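Local structure of beta-catenin homolog sys-1 (Caenorhabditis elegans, 3C2G) at residues G234-I239 with T290-Y295; D19-L24 with I71-Q76; N493-I498 with S527-L532; Q103-R108 with T158-H163. The protein acts as a beta-catenin-type transcription coregulator in the Wnt asymmetry pathway, binding the TCF factor POP-1 directly to activate or repress target genes. All blocks are in the same frame, centred on the assembly; numbering follows the deposited sequence.

Contact 1 (G234-I239 with T290-Y295); sequences GSYRLI and TTVVQY
Tyr236 lays one ring face against the backbone of Thr291 and Val292, joining two helices of the armadillo domain where 224-239 and 285-292 both come to an end. Two CH-pi contacts give the interface its shape. Val292 CA stands over the Tyr236 ring, 4.2 Å from its centroid, with Thr291 O above the same ring nearer its rim. The second ring belongs to Tyr295, the last residue of the type I turn 292-295; Ile239 CD1 sits over its face, 3.9 Å from the centroid and 19° off the normal. With its CG1 branch between the backbone N and the carbonyl carbon (chi1 69°), Ile239 can put this methyl group there. Apolar contacts add to this: Tyr236 CB meets Val292 CG2 at 3.7 Å, and Tyr295 CB lies near the plane of the Tyr236 ring, at its edge by CE1. The polar ends find partners on both sides: Tyr295 OH bonds to Gln242 O, past the end of helix 224-239, and Thr291 OG1 to Gly287 O within its own helix. The extended side chain of Gln294 reaches back to the end of helix 285-292, its NE2 donating to Thr291 O at 2.8 Å, in the carbonyl plane and on a lone pair, with an N-H...O angle of 145°.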
loop_
_atom_site.group_PDB
_atom_site.type_symbol
_atom_site.label_atom_id
_atom_site.label_comp_id
_atom_site.label_asym_id
_atom_site.label_seq_id
_atom_site.Cartn_x
_atom_site.Cartn_y
_atom_site.Cartn_z
ATOM N N GLY A 234 -8.738 13.300 -17.605
ATOM C CA GLY A 234 -10.025 13.787 -18.065
ATOM C C GLY A 234 -10.927 14.264 -16.937
ATOM O O GLY A 234 -11.537 15.319 -17.044
ATOM N N SER A 235 -11.010 13.504 -15.854
ATOM C CA SER A 235 -11.806 13.939 -14.709
ATOM C C SER A 235 -11.173 15.154 -14.048
ATOM O O SER A 235 -11.878 16.114 -13.694
ATOM C CB SER A 235 -11.988 12.819 -13.677
ATOM O OG SER A 235 -12.522 11.634 -14.251
ATOM N N TYR A 236 -9.847 15.128 -13.888
ATOM C CA TYR A 236 -9.167 16.263 -13.282
ATOM C C TYR A 236 -9.455 17.528 -14.083
ATOM O O TYR A 236 -9.774 18.569 -13.523
ATOM C CB TYR A 236 -7.656 16.055 -13.135
ATOM C CG TYR A 236 -7.017 17.287 -12.557
ATOM C CD1 TYR A 236 -7.211 17.629 -11.214
ATOM C CD2 TYR A 236 -6.285 18.152 -13.360
ATOM C CE1 TYR A 236 -6.670 18.791 -10.683
ATOM C CE2 TYR A 236 -5.728 19.303 -12.841
ATOM C CZ TYR A 236 -5.923 19.618 -11.502
ATOM O OH TYR A 236 -5.366 20.772 -10.990
ATOM N N ARG A 237 -9.380 17.419 -15.398
ATOM C CA ARG A 237 -9.622 18.564 -16.238
ATOM C C ARG A 237 -10.970 19.216 -15.972
ATOM O O ARG A 237 -11.091 20.427 -16.079
ATOM C CB ARG A 237 -9.499 18.189 -17.709
ATOM C CG ARG A 237 -8.069 18.218 -18.209
ATOM C CD ARG A 237 -7.996 17.887 -19.672
ATOM N NE ARG A 237 -6.861 18.574 -20.279
ATOM C CZ ARG A 237 -6.645 18.672 -21.589
ATOM N NH1 ARG A 237 -7.488 18.115 -22.456
ATOM N NH2 ARG A 237 -5.580 19.329 -22.029
ATOM N N LEU A 238 -11.973 18.418 -15.616
ATOM C CA LEU A 238 -13.327 18.936 -15.468
ATOM C C LEU A 238 -13.602 19.486 -14.081
ATOM O O LEU A 238 -14.481 20.331 -13.908
ATOM C CB LEU A 238 -14.357 17.865 -15.818
ATOM C CG LEU A 238 -14.421 17.462 -17.296
ATOM C CD1 LEU A 238 -15.150 16.121 -17.434
ATOM C CD2 LEU A 238 -15.071 18.530 -18.157
ATOM N N ILE A 239 -12.857 19.007 -13.094
ATOM C CA ILE A 239 -13.041 19.476 -11.731
ATOM C C ILE A 239 -12.063 20.593 -11.361
ATOM O O ILE A 239 -12.287 21.314 -10.384
ATOM C CB ILE A 239 -12.959 18.327 -10.698
ATOM C CG1 ILE A 239 -11.549 17.770 -10.575
ATOM C CG2 ILE A 239 -13.945 17.223 -11.033
ATOM C CD1 ILE A 239 -11.337 16.966 -9.318
ATOM N N THR A 290 0.495 13.436 -9.439
ATOM C CA THR A 290 0.853 14.678 -8.782
ATOM C C THR A 290 0.068 15.858 -9.333
ATOM O O THR A 290 -0.228 16.789 -8.579
ATOM C CB THR A 290 2.397 14.949 -8.749
ATOM O OG1 THR A 290 2.884 15.114 -10.073
ATOM C CG2 THR A 290 3.131 13.786 -8.125
ATOM N N THR A 291 -0.291 15.809 -10.618
ATOM C CA THR A 291 -1.156 16.825 -11.232
ATOM C C THR A 291 -2.548 16.815 -10.593
ATOM O O THR A 291 -3.098 17.867 -10.271
ATOM C CB THR A 291 -1.319 16.595 -12.754
ATOM O OG1 THR A 291 -0.039 16.651 -13.388
ATOM C CG2 THR A 291 -2.241 17.666 -13.405
ATOM N N VAL A 292 -3.085 15.609 -10.406
ATOM C CA VAL A 292 -4.441 15.401 -9.941
ATOM C C VAL A 292 -4.592 15.781 -8.480
ATOM O O VAL A 292 -5.607 16.361 -8.099
ATOM C CB VAL A 292 -4.911 13.941 -10.212
ATOM C CG1 VAL A 292 -6.157 13.583 -9.388
ATOM C CG2 VAL A 292 -5.185 13.749 -11.710
ATOM N N VAL A 293 -3.584 15.479 -7.667
ATOM C CA VAL A 293 -3.662 15.803 -6.242
ATOM C C VAL A 293 -3.463 17.282 -5.920
ATOM O O VAL A 293 -3.380 17.651 -4.760
ATOM C CB VAL A 293 -2.748 14.922 -5.358
ATOM C CG1 VAL A 293 -3.090 13.451 -5.547
ATOM C CG2 VAL A 293 -1.270 15.191 -5.630
ATOM N N GLN A 294 -3.410 18.130 -6.943
ATOM C CA GLN A 294 -3.525 19.580 -6.731
ATOM C C GLN A 294 -4.956 19.967 -6.341
ATOM O O GLN A 294 -5.169 21.056 -5.820
ATOM C CB GLN A 294 -3.106 20.375 -7.978
ATOM C CG GLN A 294 -1.652 20.183 -8.410
ATOM C CD GLN A 294 -1.335 20.804 -9.782
ATOM O OE1 GLN A 294 -0.448 21.653 -9.891
ATOM N NE2 GLN A 294 -2.048 20.378 -10.823
ATOM N N TYR A 295 -5.940 19.102 -6.595
ATOM C CA TYR A 295 -7.315 19.433 -6.233
ATOM C C TYR A 295 -7.538 19.359 -4.720
ATOM O O TYR A 295 -7.273 18.339 -4.105
ATOM C CB TYR A 295 -8.358 18.591 -6.975
ATOM C CG TYR A 295 -9.749 19.155 -6.751
ATOM C CD1 TYR A 295 -10.218 20.215 -7.530
ATOM C CD2 TYR A 295 -10.570 18.676 -5.721
ATOM C CE1 TYR A 295 -11.462 20.768 -7.318
ATOM C CE2 TYR A 295 -11.822 19.234 -5.489
ATOM C CZ TYR A 295 -12.258 20.286 -6.297
ATOM O OH TYR A 295 -13.495 20.860 -6.099
#

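Contact 2 (D19-L24 with I71-Q76); sequences DPMQRL and ISYYAQ
Tyr73 reaches from the first turn of helix 71-90 to the first turn of helix 20-37, two helices of the N-terminal end of the armadillo superhelix that run in roughly the same direction, with short-segment axes 31° apart and 10.9 Å at their closest. With CG anti to the backbone N (chi1 169°), the phenol is carried across the gap and its hydroxyl ends beside Pro20. There Tyr73 OH donates to Pro20 O at 2.7 Å, coming from above the carbonyl plane, 39° out of it; because the same oxygen also accepts from Leu24 N, it is gripped by both a helical and an inter-helix bond. Pro20 CB backs the phenol end, 3.9 Å from Tyr73 CZ. Leu24 and Tyr73 run antiparallel past one another, Leu24 CB lying 4.0 Å from Tyr73 CE1, while Leu24 CD1 reaches the backbone of Gln76, 3.9 Å from Gln76 C. A phenylalanine in place of Tyr73 would probably leave Pro20 O with its helical donor but without the bond that ties the two helices. Arg23 turns its guanidinium away, to a salt bridge with Asp60 and a cation-pi contact with Trp14. Asp19 caps the helix start: its OD2 accepts from Gln22 N at 2.9 Å.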
loop_
_atom_site.group_PDB
_atom_site.type_symbol
_atom_site.label_atom_id
_atom_site.label_comp_id
_atom_site.label_asym_id
_atom_site.label_seq_id
_atom_site.Cartn_x
_atom_site.Cartn_y
_atom_site.Cartn_z
ATOM N N ASP A 19 -47.340 -14.480 -27.615
ATOM C CA ASP A 19 -47.756 -13.115 -27.953
ATOM C C ASP A 19 -47.065 -12.053 -27.089
ATOM O O ASP A 19 -47.199 -12.055 -25.859
ATOM C CB ASP A 19 -49.281 -12.960 -27.859
ATOM C CG ASP A 19 -49.732 -11.513 -28.017
ATOM O OD1 ASP A 19 -49.706 -10.991 -29.155
ATOM O OD2 ASP A 19 -50.104 -10.893 -26.999
ATOM N N PRO A 20 -46.345 -11.127 -27.745
ATOM C CA PRO A 20 -45.536 -10.090 -27.099
ATOM C C PRO A 20 -46.317 -9.227 -26.112
ATOM O O PRO A 20 -45.862 -9.018 -24.992
ATOM C CB PRO A 20 -45.060 -9.242 -28.278
ATOM C CG PRO A 20 -45.046 -10.200 -29.427
ATOM C CD PRO A 20 -46.268 -11.035 -29.213
HETATM N N MSE A 21 -47.488 -8.749 -26.517
HETATM C CA MSE A 21 -48.260 -7.843 -25.674
HETATM C C MSE A 21 -48.787 -8.532 -24.421
HETATM O O MSE A 21 -48.888 -7.909 -23.367
HETATM C CB MSE A 21 -49.398 -7.189 -26.459
HETATM C CG MSE A 21 -49.628 -5.721 -26.095
HETATM SE SE MSE A 21 -47.977 -4.617 -26.120
HETATM C CE MSE A 21 -47.382 -4.936 -27.968
ATOM N N GLN A 22 -49.107 -9.819 -24.540
ATOM C CA GLN A 22 -49.551 -10.597 -23.391
ATOM C C GLN A 22 -48.374 -10.898 -22.455
ATOM O O GLN A 22 -48.532 -10.918 -21.230
ATOM C CB GLN A 22 -50.258 -11.884 -23.833
ATOM N N ARG A 23 -47.196 -11.109 -23.041
ATOM C CA ARG A 23 -45.976 -11.353 -22.273
ATOM C C ARG A 23 -45.614 -10.182 -21.372
ATOM O O ARG A 23 -45.210 -10.377 -20.227
ATOM C CB ARG A 23 -44.814 -11.702 -23.195
ATOM C CG ARG A 23 -45.002 -13.022 -23.888
ATOM C CD ARG A 23 -43.711 -13.628 -24.316
ATOM N NE ARG A 23 -43.819 -15.077 -24.233
ATOM C CZ ARG A 23 -42.787 -15.911 -24.174
ATOM N NH1 ARG A 23 -41.540 -15.442 -24.187
ATOM N NH2 ARG A 23 -43.010 -17.218 -24.096
ATOM N N LEU A 24 -45.781 -8.972 -21.893
ATOM C CA LEU A 24 -45.572 -7.758 -21.128
ATOM C C LEU A 24 -46.540 -7.677 -19.953
ATOM O O LEU A 24 -46.124 -7.412 -18.820
ATOM C CB LEU A 24 -45.713 -6.530 -22.037
ATOM C CG LEU A 24 -45.572 -5.124 -21.448
ATOM C CD1 LEU A 24 -44.234 -4.919 -20.737
ATOM C CD2 LEU A 24 -45.749 -4.098 -22.553
ATOM N N ILE A 71 -37.780 -0.756 -29.663
ATOM C CA ILE A 71 -36.945 -0.720 -28.469
ATOM C C ILE A 71 -37.789 -0.386 -27.240
ATOM O O ILE A 71 -37.544 -0.914 -26.152
ATOM C CB ILE A 71 -35.792 0.300 -28.648
ATOM C CG1 ILE A 71 -34.818 -0.188 -29.727
ATOM C CG2 ILE A 71 -35.045 0.531 -27.350
ATOM C CD1 ILE A 71 -34.170 0.934 -30.544
ATOM N N SER A 72 -38.795 0.465 -27.435
ATOM C CA SER A 72 -39.714 0.878 -26.365
ATOM C C SER A 72 -40.332 -0.341 -25.708
ATOM O O SER A 72 -40.487 -0.395 -24.487
ATOM C CB SER A 72 -40.845 1.762 -26.915
ATOM O OG SER A 72 -40.546 2.237 -28.221
ATOM N N TYR A 73 -40.698 -1.314 -26.535
ATOM C CA TYR A 73 -41.314 -2.529 -26.037
ATOM C C TYR A 73 -40.330 -3.313 -25.167
ATOM O O TYR A 73 -40.633 -3.647 -24.023
ATOM C CB TYR A 73 -41.847 -3.411 -27.180
ATOM C CG TYR A 73 -42.231 -4.775 -26.668
ATOM C CD1 TYR A 73 -43.442 -4.972 -26.007
ATOM C CD2 TYR A 73 -41.351 -5.852 -26.780
ATOM C CE1 TYR A 73 -43.785 -6.212 -25.497
ATOM C CE2 TYR A 73 -41.680 -7.097 -26.270
ATOM C CZ TYR A 73 -42.902 -7.271 -25.635
ATOM O OH TYR A 73 -43.225 -8.500 -25.126
ATOM N N TYR A 74 -39.157 -3.598 -25.719
ATOM C CA TYR A 74 -38.164 -4.394 -25.018
ATOM C C TYR A 74 -37.689 -3.748 -23.715
ATOM O O TYR A 74 -37.497 -4.444 -22.716
ATOM C CB TYR A 74 -36.976 -4.697 -25.926
ATOM C CG TYR A 74 -37.215 -5.771 -26.961
ATOM C CD1 TYR A 74 -37.474 -7.095 -26.585
ATOM C CD2 TYR A 74 -37.143 -5.475 -28.321
ATOM C CE1 TYR A 74 -37.672 -8.097 -27.543
ATOM C CE2 TYR A 74 -37.337 -6.467 -29.292
ATOM C CZ TYR A 74 -37.604 -7.775 -28.893
ATOM O OH TYR A 74 -37.797 -8.748 -29.854
ATOM N N ALA A 75 -37.517 -2.428 -23.714
ATOM C CA ALA A 75 -37.124 -1.714 -22.491
ATOM C C ALA A 75 -38.160 -1.875 -21.395
ATOM O O ALA A 75 -37.818 -2.003 -20.216
ATOM C CB ALA A 75 -36.882 -0.247 -22.767
ATOM N N GLN A 76 -39.429 -1.881 -21.785
ATOM C CA GLN A 76 -40.502 -1.999 -20.809
ATOM C C GLN A 76 -40.620 -3.417 -20.237
ATOM O O GLN A 76 -40.775 -3.598 -19.026
ATOM C CB GLN A 76 -41.826 -1.510 -21.397
ATOM C CG GLN A 76 -42.799 -1.052 -20.325
ATOM C CD GLN A 76 -44.116 -0.569 -20.879
ATOM O OE1 GLN A 76 -44.189 -0.023 -21.990
ATOM N NE2 GLN A 76 -45.175 -0.769 -20.107
#

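Contact 3 (N493-I498 with S527-L532); sequences NLIGHI and SLLLVL
Helices 494-507 and 515-535 pack antiparallel, their short-segment axes 169° apart and 11.4 Å at closest approach, with Ile495 and Leu529 nearest in register. They belong to the C-terminal half of the armadillo domain, and the seam is wholly aliphatic, buried and without a hydrogen bond across it. Leu532 serves two partners with its two branches: CD1 meets Ile495 CD1 at 3.5 Å, the two side chains passing in opposite directions, whereas CD2 touches Leu494 CD2 at 4.0 Å. For Leu494, placing CG opposite the backbone N (chi1 -171°) extends the side chain toward that second methyl group. Leu529 CD2 approaches both isoleucines, 4.4 Å from Ile495 CG2 and from Ile498 CG2, a looser meeting of methyl groups. Other helices complete the core. Phe468 and Leu465 of helix 457-472 cover Leu494 and Ile498 respectively, and Val542 of helix 539-544 touches Ile495, Leu529 and Leu532. The seam therefore forms part of a hydrophobic interior shared by several helices, consistent with the continuous hydrophobic core of an armadillo domain. At the last residue of segment 493-498, Ile498 and Leu528 meet methyl to methyl, with Ile498 CD1 3.4 Å from Leu528 CD2.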
loop_
_atom_site.group_PDB
_atom_site.type_symbol
_atom_site.label_atom_id
_atom_site.label_comp_id
_atom_site.label_asym_id
_atom_site.label_seq_id
_atom_site.Cartn_x
_atom_site.Cartn_y
_atom_site.Cartn_z
ATOM N N ASN A 493 22.803 9.932 28.820
ATOM C CA ASN A 493 23.264 10.393 27.523
ATOM C C ASN A 493 23.161 9.280 26.475
ATOM O O ASN A 493 22.742 8.160 26.784
ATOM C CB ASN A 493 24.678 10.980 27.621
ATOM C CG ASN A 493 25.766 9.923 27.648
ATOM O OD1 ASN A 493 25.553 8.773 28.052
ATOM N ND2 ASN A 493 26.952 10.315 27.211
ATOM N N LEU A 494 23.554 9.595 25.245
ATOM C CA LEU A 494 23.403 8.682 24.119
ATOM C C LEU A 494 23.802 7.244 24.440
ATOM O O LEU A 494 23.069 6.314 24.099
ATOM C CB LEU A 494 24.153 9.202 22.883
ATOM C CG LEU A 494 23.901 8.458 21.564
ATOM C CD1 LEU A 494 22.405 8.412 21.191
ATOM C CD2 LEU A 494 24.722 9.053 20.422
ATOM N N ILE A 495 24.941 7.059 25.110
ATOM C CA ILE A 495 25.398 5.705 25.458
ATOM C C ILE A 495 24.330 4.939 26.251
ATOM O O ILE A 495 24.034 3.793 25.940
ATOM C CB ILE A 495 26.740 5.674 26.263
ATOM C CG1 ILE A 495 27.798 6.639 25.705
ATOM C CG2 ILE A 495 27.286 4.259 26.324
ATOM C CD1 ILE A 495 28.118 6.457 24.236
ATOM N N GLY A 496 23.769 5.584 27.271
ATOM C CA GLY A 496 22.709 4.992 28.095
ATOM C C GLY A 496 21.506 4.567 27.268
ATOM O O GLY A 496 20.960 3.475 27.460
ATOM N N HIS A 497 21.108 5.424 26.335
ATOM C CA HIS A 497 20.021 5.112 25.418
ATOM C C HIS A 497 20.334 3.996 24.411
ATOM O O HIS A 497 19.473 3.155 24.157
ATOM C CB HIS A 497 19.509 6.382 24.733
ATOM C CG HIS A 497 18.950 7.380 25.696
ATOM N ND1 HIS A 497 17.674 7.284 26.207
ATOM C CD2 HIS A 497 19.505 8.473 26.275
ATOM C CE1 HIS A 497 17.459 8.286 27.042
ATOM N NE2 HIS A 497 18.553 9.023 27.098
ATOM N N ILE A 498 21.545 3.974 23.857
ATOM C CA ILE A 498 21.951 2.884 22.974
ATOM C C ILE A 498 21.829 1.578 23.753
ATOM O O ILE A 498 21.293 0.586 23.242
ATOM C CB ILE A 498 23.435 2.986 22.499
ATOM C CG1 ILE A 498 23.794 4.345 21.872
ATOM C CG2 ILE A 498 23.812 1.826 21.609
ATOM C CD1 ILE A 498 23.039 4.728 20.673
ATOM N N SER A 527 28.716 -1.313 16.188
ATOM C CA SER A 527 29.374 -0.457 15.230
ATOM C C SER A 527 29.265 1.009 15.639
ATOM O O SER A 527 30.178 1.799 15.412
ATOM C CB SER A 527 28.784 -0.721 13.846
ATOM O OG SER A 527 29.014 0.356 12.985
ATOM N N LEU A 528 28.160 1.373 16.272
ATOM C CA LEU A 528 28.003 2.737 16.761
ATOM C C LEU A 528 28.851 3.015 18.018
ATOM O O LEU A 528 29.307 4.143 18.226
ATOM C CB LEU A 528 26.523 3.064 16.994
ATOM C CG LEU A 528 26.158 4.434 17.573
ATOM C CD1 LEU A 528 26.716 5.573 16.751
ATOM C CD2 LEU A 528 24.660 4.564 17.707
ATOM N N LEU A 529 29.062 2.009 18.857
ATOM C CA LEU A 529 29.894 2.205 20.033
ATOM C C LEU A 529 31.346 2.470 19.602
ATOM O O LEU A 529 32.023 3.315 20.194
ATOM C CB LEU A 529 29.804 1.027 20.985
ATOM C CG LEU A 529 28.455 0.824 21.676
ATOM C CD1 LEU A 529 28.476 -0.473 22.473
ATOM C CD2 LEU A 529 28.078 2.008 22.569
ATOM N N LEU A 530 31.783 1.779 18.545
ATOM C CA LEU A 530 33.080 2.016 17.911
ATOM C C LEU A 530 33.242 3.431 17.347
ATOM O O LEU A 530 34.242 4.120 17.621
ATOM C CB LEU A 530 33.315 1.002 16.797
ATOM C CG LEU A 530 33.699 -0.383 17.312
ATOM C CD1 LEU A 530 33.912 -1.320 16.154
ATOM C CD2 LEU A 530 34.961 -0.314 18.206
ATOM N N VAL A 531 32.259 3.850 16.555
ATOM C CA VAL A 531 32.260 5.167 15.956
ATOM C C VAL A 531 32.327 6.238 17.035
ATOM O O VAL A 531 33.129 7.145 16.928
ATOM C CB VAL A 531 31.043 5.372 15.016
ATOM C CG1 VAL A 531 30.919 6.805 14.618
ATOM C CG2 VAL A 531 31.182 4.500 13.767
ATOM N N LEU A 532 31.510 6.110 18.086
ATOM C CA LEU A 532 31.515 7.071 19.193
ATOM C C LEU A 532 32.878 7.133 19.859
ATOM O O LEU A 532 33.365 8.220 20.182
ATOM C CB LEU A 532 30.463 6.727 20.241
ATOM C CG LEU A 532 29.007 7.065 19.921
ATOM C CD1 LEU A 532 28.061 6.155 20.713
ATOM C CD2 LEU A 532 28.697 8.542 20.175
#

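Contact 4 (Q103-R108 with T158-H163); sequences QMFCPR and TEFAQH
His163 and Phe105 both set CG anti to the carbonyl carbon (chi1 -60° and -80°), which lays the imidazole against the backbone at Cys106 and turns the phenyl ring to receive Phe160. Phe160 directs its ring edge across the gap. The result is a T-shaped pair: Phe160 CE1 points at the centre of the Phe105 face, the centroids are 4.9 Å apart and the planes stand at 76°. CE1 does the touching, 3.5 Å from Phe105 CD2. The imidazole of His163 is sandwiched. Cys106 CA lies over the centre of one face, with Cys106 CB joining in a CH-pi contact 3.9 Å from the centroid, and Glu159 O, one helical turn back, sits above the opposite face. Pro107 CD adds a contact to His163 CD2 at 4.1 Å. With an alanine in place of His163 the imidazole between Cys106 and the helix is gone, and the turn would probably lose its packing surface there and be freer to shift. Phe115 also meets Phe105 edge-to-face, while Phe144 and Ile147 of helix 134-150 cover Phe160. The contact thus sets the type I turn 103-106, at the end of helix 98-103, onto helix 154-164, a packing of an inter-helix turn on a neighbouring helix in the N-terminal part of the armadillo superhelix.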
loop_
_atom_site.group_PDB
_atom_site.type_symbol
_atom_site.label_atom_id
_atom_site.label_comp_id
_atom_site.label_asym_id
_atom_site.label_seq_id
_atom_site.Cartn_x
_atom_site.Cartn_y
_atom_site.Cartn_z
ATOM N N GLN A 103 -26.229 -19.365 -10.372
ATOM C CA GLN A 103 -26.181 -20.465 -11.344
ATOM C C GLN A 103 -26.706 -20.070 -12.717
ATOM O O GLN A 103 -26.322 -20.677 -13.714
ATOM C CB GLN A 103 -26.929 -21.703 -10.837
ATOM C CG GLN A 103 -26.180 -22.506 -9.764
ATOM C CD GLN A 103 -27.070 -23.525 -9.040
ATOM O OE1 GLN A 103 -28.285 -23.586 -9.265
ATOM N NE2 GLN A 103 -26.464 -24.322 -8.158
HETATM N N MSE A 104 -27.575 -19.055 -12.763
HETATM C CA MSE A 104 -28.096 -18.526 -14.028
HETATM C C MSE A 104 -26.995 -17.953 -14.900
HETATM O O MSE A 104 -27.119 -17.910 -16.118
HETATM C CB MSE A 104 -29.153 -17.446 -13.789
HETATM C CG MSE A 104 -30.452 -17.957 -13.158
HETATM SE SE MSE A 104 -31.318 -19.412 -14.177
HETATM C CE MSE A 104 -31.743 -18.429 -15.809
ATOM N N PHE A 105 -25.918 -17.502 -14.266
ATOM C CA PHE A 105 -24.820 -16.884 -14.982
ATOM C C PHE A 105 -23.891 -17.892 -15.633
ATOM O O PHE A 105 -23.114 -17.541 -16.528
ATOM C CB PHE A 105 -24.039 -15.972 -14.054
ATOM C CG PHE A 105 -24.682 -14.643 -13.844
ATOM C CD1 PHE A 105 -24.391 -13.578 -14.694
ATOM C CD2 PHE A 105 -25.584 -14.450 -12.797
ATOM C CE1 PHE A 105 -24.984 -12.340 -14.493
ATOM C CE2 PHE A 105 -26.179 -13.220 -12.597
ATOM C CZ PHE A 105 -25.881 -12.163 -13.442
ATOM N N CYS A 106 -23.982 -19.141 -15.186
ATOM C CA CYS A 106 -23.175 -20.222 -15.725
ATOM C C CYS A 106 -23.466 -20.474 -17.209
ATOM O O CYS A 106 -24.620 -20.639 -17.597
ATOM C CB CYS A 106 -23.400 -21.490 -14.913
ATOM S SG CYS A 106 -22.357 -22.845 -15.442
ATOM N N PRO A 107 -22.412 -20.500 -18.048
ATOM C CA PRO A 107 -22.654 -20.642 -19.483
ATOM C C PRO A 107 -23.142 -22.051 -19.840
ATOM O O PRO A 107 -22.644 -23.038 -19.292
ATOM C CB PRO A 107 -21.285 -20.346 -20.101
ATOM C CG PRO A 107 -20.302 -20.686 -19.039
ATOM C CD PRO A 107 -20.974 -20.414 -17.728
ATOM N N ARG A 108 -24.127 -22.131 -20.728
ATOM C CA ARG A 108 -24.670 -23.414 -21.163
ATOM C C ARG A 108 -24.340 -23.682 -22.630
ATOM O O ARG A 108 -24.186 -24.837 -23.023
ATOM C CB ARG A 108 -26.183 -23.471 -20.931
ATOM N N THR A 158 -16.542 -17.209 -5.520
ATOM C CA THR A 158 -15.622 -17.812 -6.492
ATOM C C THR A 158 -16.310 -18.286 -7.779
ATOM O O THR A 158 -15.804 -18.043 -8.878
ATOM C CB THR A 158 -14.836 -18.983 -5.842
ATOM O OG1 THR A 158 -13.964 -18.466 -4.827
ATOM C CG2 THR A 158 -14.006 -19.750 -6.872
ATOM N N GLU A 159 -17.449 -18.967 -7.641
ATOM C CA GLU A 159 -18.231 -19.425 -8.798
ATOM C C GLU A 159 -18.670 -18.250 -9.670
ATOM O O GLU A 159 -18.478 -18.262 -10.892
ATOM C CB GLU A 159 -19.478 -20.189 -8.353
ATOM C CG GLU A 159 -19.235 -21.610 -7.901
ATOM C CD GLU A 159 -20.532 -22.408 -7.729
ATOM O OE1 GLU A 159 -20.486 -23.462 -7.052
ATOM O OE2 GLU A 159 -21.592 -21.990 -8.275
ATOM N N PHE A 160 -19.258 -17.241 -9.028
ATOM C CA PHE A 160 -19.777 -16.079 -9.732
ATOM C C PHE A 160 -18.651 -15.363 -10.463
ATOM O O PHE A 160 -18.794 -15.019 -11.639
ATOM C CB PHE A 160 -20.515 -15.135 -8.775
ATOM C CG PHE A 160 -21.237 -14.017 -9.466
ATOM C CD1 PHE A 160 -22.077 -14.277 -10.547
ATOM C CD2 PHE A 160 -21.081 -12.705 -9.039
ATOM C CE1 PHE A 160 -22.744 -13.247 -11.198
ATOM C CE2 PHE A 160 -21.739 -11.665 -9.687
ATOM C CZ PHE A 160 -22.575 -11.935 -10.771
ATOM N N ALA A 161 -17.527 -15.174 -9.770
ATOM C CA ALA A 161 -16.323 -14.604 -10.374
ATOM C C ALA A 161 -15.916 -15.332 -11.648
ATOM O O ALA A 161 -15.667 -14.695 -12.665
ATOM C CB ALA A 161 -15.177 -14.579 -9.374
ATOM N N GLN A 162 -15.875 -16.662 -11.605
ATOM C CA GLN A 162 -15.524 -17.445 -12.789
ATOM C C GLN A 162 -16.485 -17.214 -13.962
ATOM O O GLN A 162 -16.040 -17.028 -15.096
ATOM C CB GLN A 162 -15.416 -18.936 -12.457
ATOM C CG GLN A 162 -14.818 -19.775 -13.591
ATOM C CD GLN A 162 -14.604 -21.242 -13.206
ATOM O OE1 GLN A 162 -14.260 -21.557 -12.058
ATOM N NE2 GLN A 162 -14.793 -22.145 -14.176
ATOM N N HIS A 163 -17.791 -17.212 -13.683
ATOM C CA HIS A 163 -18.817 -16.952 -14.706
ATOM C C HIS A 163 -18.640 -15.614 -15.431
ATOM O O HIS A 163 -19.005 -15.480 -16.598
ATOM C CB HIS A 163 -20.225 -17.008 -14.101
ATOM C CG HIS A 163 -20.578 -18.327 -13.480
ATOM N ND1 HIS A 163 -21.457 -18.438 -12.424
ATOM C CD2 HIS A 163 -20.163 -19.587 -13.760
ATOM C CE1 HIS A 163 -21.577 -19.708 -12.085
ATOM N NE2 HIS A 163 -20.801 -20.426 -12.879
#

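How the contacts relate
From the N terminus, contact 2 comes first, bringing helix 71-90 back to helix 20-37. Contact 4 follows, joining the turn at the end of helix 98-103 to helix 154-164; its centre is about 28 Å from that of contact 2, on the same side of the chain's centre. Contact 1 next links the ends of helices 224-239 and 285-292, and contact 3 pairs helices 494-507 and 515-535. Each closes a loop of 28 to 50 intervening residues before the next opens, so none nests or crosses. The centres of contacts 2 and 3 lie about 84 Å apart, on opposite sides of the chain's centre, as suits an elongated solenoid built from successive local joints.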